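Hydrolase, haloacid dehalogenase-like family (Porphyromonas gingivalis, PDB 2I6X) probably acts as a hydrolase of the haloacid dehalogenase-like superfamily, although its substrate and the reaction it carries out are not established. Local coordinates at residues A[51-56]-A[110-115]. Residues are numbered along the deposited sequence; the frame is centred on the assembly and turned at random.
Sequences DLESGR and LSNTNP
L52 and E53, in the last turn of helix 48-54, pack against N112 and N114 of the loop after strand 106-111 and against P115, the first residue of helix 115-121, a small, mostly van der Waals contact between a helical insertion, consistent with a HAD cap, and the Rossmann-like core. The segments come closest at E53 and N114, whose CA atoms lie 4.9 Å apart. L52 supplies the apolar half. Its chi1 of 176° sets CG opposite the backbone N, and the two methyls part: CD1 meets the ring carbon CD of P115 at 3.7 Å, while CD2 rests at 3.7 Å from CB of N114. E53 takes the other flank. Its chain bends at chi2 (-140°) and brings OE1 within 3.5 Å of CB of N112, the two side chains crossing nearly at right angles; the carboxylate thus lies against the aliphatic base of the asparagine, whose amide is engaged through ND2 with the carbonyl of K150. Between these flanks the backbones meet directly. CA of E53 directs its hydrogen at O of T113 (CA to O 3.5 Å), a CH···O contact. OG of S143, at the start of helix 143-146, is hydrogen-bonded to O of E53 and N of T113, a polar bridge between the two backbones. S111, at the C-terminal end of strand 106-111, is probably the Ser/Thr of HAD motif II, which in relatives binds phosphate, so the contact lies near the probable active site. N114 is the N-cap of helix 115-121, its OD1 accepting from N of V117; helix 143-146 meets P115 and N112 through C144 and S143, while T113 touches A142 of the neighbouring edge strand 139-142.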
# COMPACT_ATOMS: atom_id res chain seq x y z
N ASP A 51 8.86 10.79 -5.22
CA ASP A 51 9.92 10.17 -6.01
C ASP A 51 10.25 8.81 -5.41
O ASP A 51 10.59 7.87 -6.13
CB ASP A 51 11.17 11.07 -6.04
CG ASP A 51 10.97 12.34 -6.85
OD1 ASP A 51 9.98 12.44 -7.61
OD2 ASP A 51 11.83 13.25 -6.74
N LEU A 52 10.12 8.71 -4.09
CA LEU A 52 10.33 7.46 -3.39
C LEU A 52 9.25 6.38 -3.69
O LEU A 52 9.62 5.22 -3.90
CB LEU A 52 10.47 7.71 -1.87
CG LEU A 52 10.60 6.49 -0.94
CD1 LEU A 52 11.95 5.79 -1.10
CD2 LEU A 52 10.35 6.88 0.51
N GLU A 53 7.96 6.77 -3.70
CA GLU A 53 6.84 5.82 -3.96
C GLU A 53 6.80 5.36 -5.38
O GLU A 53 6.44 4.23 -5.66
CB GLU A 53 5.45 6.44 -3.74
CG GLU A 53 5.25 7.19 -2.47
CD GLU A 53 3.88 6.92 -1.89
OE1 GLU A 53 2.87 7.26 -2.57
OE2 GLU A 53 3.84 6.35 -0.74
N SER A 54 7.10 6.30 -6.28
CA SER A 54 6.93 6.10 -7.69
C SER A 54 8.14 5.38 -8.29
O SER A 54 8.11 4.99 -9.44
CB SER A 54 6.72 7.44 -8.38
OG SER A 54 7.95 8.12 -8.60
N GLY A 55 9.20 5.23 -7.50
CA GLY A 55 10.41 4.60 -7.98
C GLY A 55 11.34 5.53 -8.74
O GLY A 55 12.43 5.12 -9.12
N ARG A 56 10.92 6.78 -8.95
CA ARG A 56 11.73 7.74 -9.71
C ARG A 56 13.12 7.95 -9.09
O ARG A 56 14.13 7.98 -9.80
CB ARG A 56 10.98 9.06 -9.89
CG ARG A 56 11.65 9.98 -10.86
CD ARG A 56 10.81 11.20 -11.16
NE ARG A 56 11.55 12.13 -12.01
CZ ARG A 56 12.38 13.07 -11.55
NH1 ARG A 56 13.02 13.87 -12.41
NH2 ARG A 56 12.57 13.21 -10.24
N LEU A 110 -2.68 -3.83 -4.74
CA LEU A 110 -2.27 -2.65 -5.49
C LEU A 110 -1.99 -1.55 -4.48
O LEU A 110 -2.90 -0.99 -3.87
CB LEU A 110 -3.28 -2.22 -6.57
CG LEU A 110 -2.95 -0.92 -7.30
CD1 LEU A 110 -1.68 -1.11 -8.09
CD2 LEU A 110 -4.10 -0.38 -8.22
N SER A 111 -0.72 -1.21 -4.36
CA SER A 111 -0.27 -0.40 -3.25
C SER A 111 0.72 0.69 -3.64
O SER A 111 1.67 0.42 -4.36
CB SER A 111 0.32 -1.33 -2.19
OG SER A 111 1.00 -0.59 -1.22
N ASN A 112 0.46 1.92 -3.19
CA ASN A 112 1.51 2.95 -3.16
C ASN A 112 2.37 2.71 -1.93
O ASN A 112 1.89 2.83 -0.80
CB ASN A 112 0.98 4.38 -3.13
CG ASN A 112 0.48 4.84 -4.46
OD1 ASN A 112 0.61 4.16 -5.48
ND2 ASN A 112 -0.12 6.01 -4.46
N THR A 113 3.64 2.42 -2.16
CA THR A 113 4.50 2.03 -1.07
C THR A 113 5.95 2.31 -1.42
O THR A 113 6.28 2.69 -2.54
CB THR A 113 4.23 0.53 -0.68
OG1 THR A 113 4.72 0.26 0.64
CG2 THR A 113 4.86 -0.45 -1.68
N ASN A 114 6.84 2.13 -0.44
CA ASN A 114 8.21 2.50 -0.63
C ASN A 114 9.04 1.25 -0.38
O ASN A 114 8.52 0.28 0.14
CB ASN A 114 8.53 3.63 0.32
CG ASN A 114 8.27 3.25 1.75
OD1 ASN A 114 9.03 2.49 2.36
ND2 ASN A 114 7.18 3.77 2.30
N PRO A 115 10.32 1.24 -0.80
CA PRO A 115 11.23 0.10 -0.57
C PRO A 115 11.40 -0.38 0.88
O PRO A 115 11.66 -1.57 1.09
CB PRO A 115 12.58 0.61 -1.07
CG PRO A 115 12.25 1.65 -2.00
CD PRO A 115 10.98 2.30 -1.57